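Local coordinates for protein acidocalcisomal pyrophosphatase (Trypanosoma cruzi, PDB 5CUV) that probably hydrolyses inorganic diphosphate to phosphate in a magnesium-dependent reaction, at residues 293-298 / 329-334; 224-229 / 271-276. All coordinates share one frame; numbering follows the deposited sequence.

Contact 1: residues 293-298 / 329-334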
ATOM      1  N   ASP A 293      -1.072 -20.763 -30.537  1.00 33.61           N
ATOM      2  CA  ASP A 293      -0.088 -20.031 -29.797  1.00 32.10           C
ATOM      3  C   ASP A 293      -0.331 -20.273 -28.321  1.00 28.95           C
ATOM      4  O   ASP A 293      -1.340 -20.880 -27.958  1.00 27.89           O
ATOM      5  CB  ASP A 293      -0.163 -18.552 -30.158  1.00 35.06           C
ATOM      6  CG  ASP A 293       0.771 -18.214 -31.301  1.00 38.67           C
ATOM      7  OD1 ASP A 293       1.874 -18.874 -31.388  1.00 40.40           O
ATOM      8  OD2 ASP A 293       0.415 -17.299 -32.088  1.00 39.60           O
ATOM      9  N   PRO A 294       0.660 -19.933 -27.471  1.00 27.18           N
ATOM     10  CA  PRO A 294       0.520 -20.096 -26.019  1.00 24.10           C
ATOM     11  C   PRO A 294      -0.636 -19.159 -25.691  1.00 22.11           C
ATOM     12  O   PRO A 294      -0.878 -18.214 -26.410  1.00 22.32           O
ATOM     13  CB  PRO A 294       1.833 -19.543 -25.479  1.00 24.08           C
ATOM     14  CG  PRO A 294       2.804 -19.911 -26.546  1.00 26.78           C
ATOM     15  CD  PRO A 294       2.066 -19.655 -27.849  1.00 27.14           C
ATOM     16  N   ILE A 295      -1.367 -19.421 -24.627  1.00 21.89           N
ATOM     17  CA  ILE A 295      -2.489 -18.566 -24.251  1.00 20.53           C
ATOM     18  C   ILE A 295      -2.013 -17.147 -23.905  1.00 19.33           C
ATOM     19  O   ILE A 295      -0.965 -16.949 -23.308  1.00 19.93           O
ATOM     20  CB  ILE A 295      -3.258 -19.190 -23.083  1.00 20.44           C
ATOM     21  CG1 ILE A 295      -4.697 -18.694 -23.110  1.00 19.98           C
ATOM     22  CG2 ILE A 295      -2.568 -18.868 -21.765  1.00 22.15           C
ATOM     23  CD1 ILE A 295      -5.672 -19.602 -22.360  1.00 20.95           C
ATOM     24  N   ASP A 296      -2.792 -16.169 -24.323  1.00 19.21           N
ATOM     25  CA  ASP A 296      -2.492 -14.767 -24.159  1.00 19.18           C
ATOM     26  C   ASP A 296      -2.920 -14.235 -22.838  1.00 18.42           C
ATOM     27  O   ASP A 296      -3.985 -14.620 -22.301  1.00 18.00           O
ATOM     28  CB  ASP A 296      -3.202 -13.973 -25.214  1.00 22.21           C
ATOM     29  CG  ASP A 296      -2.644 -14.190 -26.531  1.00 25.41           C
ATOM     30  OD1 ASP A 296      -1.855 -15.128 -26.679  1.00 29.71           O
ATOM     31  OD2 ASP A 296      -2.986 -13.431 -27.444  1.00 30.37           O
ATOM     32  N   ALA A 297      -2.125 -13.304 -22.324  1.00 16.07           N
ATOM     33  CA  ALA A 297      -2.451 -12.757 -21.030  1.00 15.41           C
ATOM     34  C   ALA A 297      -2.199 -11.295 -20.936  1.00 14.97           C
ATOM     35  O   ALA A 297      -1.240 -10.796 -21.532  1.00 15.70           O
ATOM     36  CB  ALA A 297      -1.662 -13.497 -19.956  1.00 15.40           C
ATOM     37  N   ILE A 298      -3.057 -10.622 -20.174  1.00 15.06           N
ATOM     38  CA  ILE A 298      -2.981  -9.182 -19.916  1.00 16.52           C
ATOM     39  C   ILE A 298      -2.758  -8.964 -18.395  1.00 17.80           C
ATOM     40  O   ILE A 298      -3.595  -9.380 -17.587  1.00 18.71           O
ATOM     41  CB  ILE A 298      -4.292  -8.540 -20.334  1.00 16.95           C
ATOM     42  CG1 ILE A 298      -4.502  -8.724 -21.818  1.00 18.13           C
ATOM     43  CG2 ILE A 298      -4.302  -7.108 -20.048  1.00 17.67           C
ATOM     44  CD1 ILE A 298      -5.943  -8.449 -22.220  1.00 19.03           C
ATOM     45  N   TRP A 329      -8.577 -16.514 -26.191  1.00 24.13           N
ATOM     46  CA  TRP A 329      -8.656 -16.172 -24.787  1.00 21.70           C
ATOM     47  C   TRP A 329      -7.578 -15.150 -24.375  1.00 20.85           C
ATOM     48  O   TRP A 329      -6.458 -15.113 -24.867  1.00 20.28           O
ATOM     49  CB  TRP A 329      -8.464 -17.424 -23.913  1.00 20.19           C
ATOM     50  CG  TRP A 329      -9.543 -18.533 -23.985  1.00 23.44           C
ATOM     51  CD1 TRP A 329      -9.395 -19.797 -24.525  1.00 21.83           C
ATOM     52  CD2 TRP A 329     -10.933 -18.451 -23.555  1.00 23.88           C
ATOM     53  NE1 TRP A 329     -10.576 -20.472 -24.467  1.00 21.92           N
ATOM     54  CE2 TRP A 329     -11.543 -19.686 -23.890  1.00 23.46           C
ATOM     55  CE3 TRP A 329     -11.704 -17.462 -22.927  1.00 23.10           C
ATOM     56  CZ2 TRP A 329     -12.905 -19.962 -23.631  1.00 22.88           C
ATOM     57  CZ3 TRP A 329     -13.066 -17.745 -22.662  1.00 24.02           C
ATOM     58  CH2 TRP A 329     -13.644 -18.994 -23.023  1.00 22.92           C
ATOM     59  N   LYS A 330      -7.942 -14.302 -23.444  1.00 20.95           N
ATOM     60  CA  LYS A 330      -7.039 -13.319 -22.918  1.00 19.75           C
ATOM     61  C   LYS A 330      -7.227 -13.439 -21.406  1.00 19.30           C
ATOM     62  O   LYS A 330      -8.280 -13.063 -20.876  1.00 18.69           O
ATOM     63  CB  LYS A 330      -7.437 -11.961 -23.475  1.00 19.83           C
ATOM     64  CG  LYS A 330      -7.433 -12.034 -24.990  1.00 18.37           C
ATOM     65  CD  LYS A 330      -6.751 -10.910 -25.661  1.00 19.59           C
ATOM     66  CE  LYS A 330      -6.760 -11.154 -27.159  1.00 21.73           C
ATOM     67  NZ  LYS A 330      -5.670 -12.024 -27.656  1.00 18.16           N
ATOM     68  N   VAL A 331      -6.240 -14.052 -20.736  1.00 18.41           N
ATOM     69  CA  VAL A 331      -6.301 -14.209 -19.282  1.00 17.40           C
ATOM     70  C   VAL A 331      -6.040 -12.855 -18.655  1.00 16.70           C
ATOM     71  O   VAL A 331      -5.098 -12.159 -19.050  1.00 18.12           O
ATOM     72  CB  VAL A 331      -5.228 -15.185 -18.755  1.00 17.10           C
ATOM     73  CG1 VAL A 331      -5.103 -15.119 -17.219  1.00 14.73           C
ATOM     74  CG2 VAL A 331      -5.585 -16.535 -19.137  1.00 17.65           C
ATOM     75  N   ILE A 332      -6.883 -12.471 -17.713  1.00 15.41           N
ATOM     76  CA  ILE A 332      -6.699 -11.208 -17.009  1.00 15.87           C
ATOM     77  C   ILE A 332      -6.004 -11.566 -15.706  1.00 15.98           C
ATOM     78  O   ILE A 332      -6.523 -12.360 -14.937  1.00 17.84           O
ATOM     79  CB  ILE A 332      -8.046 -10.543 -16.651  1.00 15.47           C
ATOM     80  CG1 ILE A 332      -8.946 -10.487 -17.881  1.00 15.46           C
ATOM     81  CG2 ILE A 332      -7.799  -9.195 -16.086  1.00 12.95           C
ATOM     82  CD1 ILE A 332      -8.333  -9.685 -18.998  1.00 12.95           C
ATOM     83  N   CYS A 333      -4.851 -10.975 -15.459  1.00 16.42           N
ATOM     84  CA  CYS A 333      -4.101 -11.276 -14.275  1.00 18.22           C
ATOM     85  C   CYS A 333      -3.418 -10.013 -13.743  1.00 20.31           C
ATOM     86  O   CYS A 333      -3.446  -8.962 -14.410  1.00 20.42           O
ATOM     87  CB  CYS A 333      -3.028 -12.306 -14.613  1.00 17.43           C
ATOM     88  SG  CYS A 333      -1.757 -11.684 -15.757  1.00 20.89           S
ATOM     89  N   ILE A 334      -2.809 -10.121 -12.551  1.00 19.41           N
ATOM     90  CA  ILE A 334      -2.103  -9.010 -11.968  1.00 18.94           C
ATOM     91  C   ILE A 334      -0.853  -9.514 -11.275  1.00 20.06           C
ATOM     92  O   ILE A 334      -0.852 -10.554 -10.634  1.00 20.58           O
ATOM     93  CB  ILE A 334      -2.980  -8.194 -10.924  1.00 20.05           C
ATOM     94  CG1 ILE A 334      -2.166  -6.964 -10.456  1.00 18.07           C
ATOM     95  CG2 ILE A 334      -3.451  -9.092  -9.707  1.00 17.77           C
ATOM     96  CD1 ILE A 334      -2.833  -6.139  -9.479  1.00 18.37           C
TER
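Turns at chi2 and at chi4 (-84° for chi4) curve the Lys330 chain toward the carboxylate of Asp296, which NZ meets. Asp296 holds CG beside its own backbone N and anti to the carbonyl carbon (chi1 -70°), and Lys330 does the same. Projecting from the same face, the two side chains run alongside each other and close a salt bridge of 3.0 Å from Asp296 OD2 to Lys330 NZ. The same ammonium group also bridges to Asp328 OD2 and bonds to Tyr270 OH, which fixes its position beside the acidic site. Further along this face, Ile298 CD1 touches Lys330 CB at 4.0 Å and approaches Ile332 CD1, and Ile298 packs against Ile361 and Phe365 of helix 357-367.

The backbones form a parallel ladder. Val331 straddles Ala297: its N donates to Asp296 O (2.8 Å), while its O accepts from Ile298 N (2.8 Å) in a nearly straight bond. Cys333 N then continues the ladder to Ile298 O at 2.9 Å. On the other face Ala297 CB packs against Val331 CB. At the start of the pairing Ile295 CD1 reaches Trp329 CB (3.9 Å); helix 388-412 touches Ile295, Trp329 and Val331.

Asp296, with Asp291 and Asp328, binds the magnesium ion. In the OB-like barrel of soluble pyrophosphatases, a lysine between two aspartates is consistent with their acidic metal site.

Contact 2: residues 224-229 / 271-276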
ATOM      1  N   TYR A 224       1.022 -17.818 -11.056  1.00 17.38           N
ATOM      2  CA  TYR A 224       1.483 -18.262 -12.349  1.00 16.53           C
ATOM      3  C   TYR A 224       2.588 -17.399 -12.904  1.00 17.06           C
ATOM      4  O   TYR A 224       2.725 -16.247 -12.510  1.00 17.79           O
ATOM      5  CB  TYR A 224       0.299 -18.239 -13.325  1.00 15.18           C
ATOM      6  CG  TYR A 224      -0.857 -19.156 -13.015  1.00 14.47           C
ATOM      7  CD1 TYR A 224      -1.790 -18.849 -12.032  1.00 14.74           C
ATOM      8  CD2 TYR A 224      -1.084 -20.304 -13.794  1.00 16.50           C
ATOM      9  CE1 TYR A 224      -2.918 -19.653 -11.840  1.00 15.93           C
ATOM     10  CE2 TYR A 224      -2.221 -21.126 -13.613  1.00 14.88           C
ATOM     11  CZ  TYR A 224      -3.128 -20.801 -12.633  1.00 16.53           C
ATOM     12  OH  TYR A 224      -4.180 -21.686 -12.369  1.00 18.79           O
ATOM     13  N   ASN A 225       3.369 -17.954 -13.821  1.00 16.67           N
ATOM     14  CA  ASN A 225       4.393 -17.177 -14.463  1.00 19.25           C
ATOM     15  C   ASN A 225       3.803 -16.527 -15.713  1.00 19.21           C
ATOM     16  O   ASN A 225       2.976 -17.115 -16.357  1.00 20.23           O
ATOM     17  CB  ASN A 225       5.594 -18.045 -14.832  1.00 20.76           C
ATOM     18  CG  ASN A 225       6.567 -18.235 -13.628  1.00 22.79           C
ATOM     19  OD1 ASN A 225       6.742 -17.318 -12.781  1.00 22.21           O
ATOM     20  ND2 ASN A 225       7.199 -19.420 -13.553  1.00 22.57           N
ATOM     21  N   PHE A 226       4.209 -15.306 -16.024  1.00 18.86           N
ATOM     22  CA  PHE A 226       3.716 -14.559 -17.174  1.00 17.96           C
ATOM     23  C   PHE A 226       4.940 -13.987 -17.963  1.00 18.78           C
ATOM     24  O   PHE A 226       5.940 -13.560 -17.388  1.00 18.73           O
ATOM     25  CB  PHE A 226       2.800 -13.433 -16.634  1.00 16.21           C
ATOM     26  CG  PHE A 226       2.643 -12.255 -17.555  1.00 15.07           C
ATOM     27  CD1 PHE A 226       3.511 -11.186 -17.477  1.00 14.91           C
ATOM     28  CD2 PHE A 226       1.617 -12.212 -18.501  1.00 14.80           C
ATOM     29  CE1 PHE A 226       3.366 -10.068 -18.331  1.00 14.20           C
ATOM     30  CE2 PHE A 226       1.454 -11.114 -19.362  1.00 14.61           C
ATOM     31  CZ  PHE A 226       2.331 -10.030 -19.275  1.00 14.39           C
ATOM     32  N   ILE A 227       4.863 -13.997 -19.281  1.00 19.08           N
ATOM     33  CA  ILE A 227       5.936 -13.489 -20.125  1.00 19.34           C
ATOM     34  C   ILE A 227       5.444 -12.276 -20.890  1.00 20.23           C
ATOM     35  O   ILE A 227       4.518 -12.354 -21.699  1.00 21.20           O
ATOM     36  CB  ILE A 227       6.425 -14.541 -21.113  1.00 19.34           C
ATOM     37  CG1 ILE A 227       6.864 -15.768 -20.342  1.00 20.01           C
ATOM     38  CG2 ILE A 227       7.616 -14.066 -21.857  1.00 18.45           C
ATOM     39  CD1 ILE A 227       7.045 -16.989 -21.229  1.00 22.39           C
ATOM     40  N   CYS A 228       6.053 -11.133 -20.599  1.00 19.87           N
ATOM     41  CA  CYS A 228       5.656  -9.938 -21.255  1.00 19.34           C
ATOM     42  C   CYS A 228       6.165  -9.910 -22.672  1.00 19.39           C
ATOM     43  O   CYS A 228       7.330 -10.093 -22.914  1.00 20.27           O
ATOM     44  CB  CYS A 228       6.188  -8.749 -20.524  1.00 18.25           C
ATOM     45  SG  CYS A 228       5.611  -7.250 -21.297  1.00 22.62           S
ATOM     46  N   GLU A 229       5.283  -9.697 -23.618  1.00 19.56           N
ATOM     47  CA  GLU A 229       5.714  -9.604 -24.977  1.00 21.23           C
ATOM     48  C   GLU A 229       5.644  -8.141 -25.302  1.00 21.38           C
ATOM     49  O   GLU A 229       6.636  -7.574 -25.785  1.00 22.08           O
ATOM     50  CB  GLU A 229       4.813 -10.418 -25.885  1.00 24.01           C
ATOM     51  CG  GLU A 229       5.005 -11.893 -25.640  1.00 30.00           C
ATOM     52  CD  GLU A 229       4.080 -12.771 -26.472  1.00 34.62           C
ATOM     53  OE1 GLU A 229       2.830 -12.595 -26.399  1.00 37.09           O
ATOM     54  OE2 GLU A 229       4.617 -13.646 -27.200  1.00 35.87           O
ATOM     55  N   GLY A 271       1.065 -10.276 -22.682  1.00 23.25           N
ATOM     56  CA  GLY A 271       2.061 -11.301 -22.875  1.00 22.93           C
ATOM     57  C   GLY A 271       1.482 -12.680 -23.024  1.00 22.64           C
ATOM     58  O   GLY A 271       0.427 -12.902 -23.599  1.00 22.67           O
ATOM     59  N   ALA A 272       2.144 -13.643 -22.448  1.00 22.65           N
ATOM     60  CA  ALA A 272       1.608 -14.958 -22.602  1.00 22.87           C
ATOM     61  C   ALA A 272       1.951 -15.850 -21.412  1.00 21.90           C
ATOM     62  O   ALA A 272       2.816 -15.552 -20.635  1.00 23.49           O
ATOM     63  CB  ALA A 272       2.158 -15.518 -23.932  1.00 22.21           C
ATOM     64  N   LEU A 273       1.269 -16.954 -21.244  1.00 20.36           N
ATOM     65  CA  LEU A 273       1.637 -17.806 -20.134  1.00 19.00           C
ATOM     66  C   LEU A 273       2.496 -18.955 -20.658  1.00 18.92           C
ATOM     67  O   LEU A 273       2.218 -19.511 -21.690  1.00 19.75           O
ATOM     68  CB  LEU A 273       0.380 -18.333 -19.464  1.00 17.27           C
ATOM     69  CG  LEU A 273      -0.511 -17.189 -19.024  1.00 14.75           C
ATOM     70  CD1 LEU A 273      -1.702 -17.785 -18.343  1.00 17.29           C
ATOM     71  CD2 LEU A 273       0.199 -16.280 -18.088  1.00 12.23           C
ATOM     72  N   PRO A 274       3.580 -19.308 -19.967  1.00 19.61           N
ATOM     73  CA  PRO A 274       4.405 -20.429 -20.482  1.00 18.53           C
ATOM     74  C   PRO A 274       3.707 -21.791 -20.355  1.00 18.56           C
ATOM     75  O   PRO A 274       2.710 -21.919 -19.644  1.00 18.89           O
ATOM     76  CB  PRO A 274       5.678 -20.334 -19.625  1.00 17.04           C
ATOM     77  CG  PRO A 274       5.081 -19.877 -18.283  1.00 18.55           C
ATOM     78  CD  PRO A 274       4.115 -18.782 -18.696  1.00 18.53           C
ATOM     79  N   GLN A 275       4.234 -22.799 -21.059  1.00 19.83           N
ATOM     80  CA  GLN A 275       3.692 -24.176 -21.051  1.00 20.04           C
ATOM     81  C   GLN A 275       2.231 -24.295 -21.328  1.00 20.25           C
ATOM     82  O   GLN A 275       1.564 -25.063 -20.639  1.00 21.45           O
ATOM     83  CB  GLN A 275       3.948 -24.880 -19.729  1.00 17.91           C
ATOM     84  CG  GLN A 275       5.368 -24.632 -19.317  1.00 19.49           C
ATOM     85  CD  GLN A 275       5.849 -25.435 -18.134  1.00 15.72           C
ATOM     86  OE1 GLN A 275       5.123 -25.647 -17.155  1.00 16.05           O
ATOM     87  NE2 GLN A 275       7.082 -25.853 -18.210  1.00 10.32           N
ATOM     88  N   THR A 276       1.733 -23.543 -22.302  1.00 19.63           N
ATOM     89  CA  THR A 276       0.337 -23.630 -22.667  1.00 20.63           C
ATOM     90  C   THR A 276       0.228 -23.675 -24.176  1.00 21.98           C
ATOM     91  O   THR A 276       1.145 -23.267 -24.897  1.00 21.49           O
ATOM     92  CB  THR A 276      -0.499 -22.443 -22.147  1.00 19.72           C
ATOM     93  OG1 THR A 276       0.010 -21.194 -22.643  1.00 16.04           O
ATOM     94  CG2 THR A 276      -0.498 -22.442 -20.657  1.00 19.37           C
TER
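Ile227 and Ala272 exchange both of their backbone hydrogen bonds, making a hydrogen-bonded pair of an antiparallel ladder in the barrel of this pyrophosphatase. Ile227 N donates to Ala272 O at 2.9 Å, and Ala272 N returns a bond to Ile227 O at 2.8 Å that is more bent (146° at the hydrogen) and tilted from the carbonyl plane. The neighbouring residues of strand 224-228 turn their backbone bonds to the other side: Phe226 pairs with Gly311, and Cys228 with Gly308 and Gln309.

Toward Pro274 the ladder stops, since a proline nitrogen carries no hydrogen to give. Asn225 O there faces carbon, with Pro274 CD 3.1 Å away and Leu273 CD2 at 3.4 Å. The backbone of Asn225 bonds to that of Leu206, its side-chain amide is engaged through ND2 on Pro205 O, and the side chain packs against Thr214 of a second subunit. Leu273 O is satisfied within its own loop by Thr276 OG1, which donates to it from above the carbonyl plane (2.9 Å) and also bonds to Ile295 N.

Glu229 directs OE2 to Ile240 N, while OE1 lies 3.9 Å from Ala272 CB. Phe226 sets CG anti to its backbone N (chi1 157°), a torsion that brings the ring to the second strand beside Gly271, where no side chain stands in its way. The approach to that glycine is oblique, with CE2 of Phe226 3.4 Å from Gly271 N, whereas Leu273 CD2 comes to the ring's edge. On the face carrying Ala272, Ile227 CD1 crosses to Pro274 CB at 4.0 Å.

Overall arrangement
Strands 269-272 and 296-299, which follow each other in the chain, join the two contacts as antiparallel neighbours in one mixed sheet. The centres of the contacts lie about 8 Å apart, and a probable hydrogen bond runs from Gly271 N to Ala297 O (2.6 Å), so the pairings are neighbours in the same sheet. Both are buried, but their surroundings differ. Contact 1 is parallel and carries a salt bridge beside the magnesium ion on the face that also holds Ile298 and Ile332, with Ala297 on Val331 on the opposite one. Contact 2 is antiparallel, ends at a proline, and reaches another subunit through Asn225. Of the two, only contact 1 supplies a magnesium ligand, Asp296.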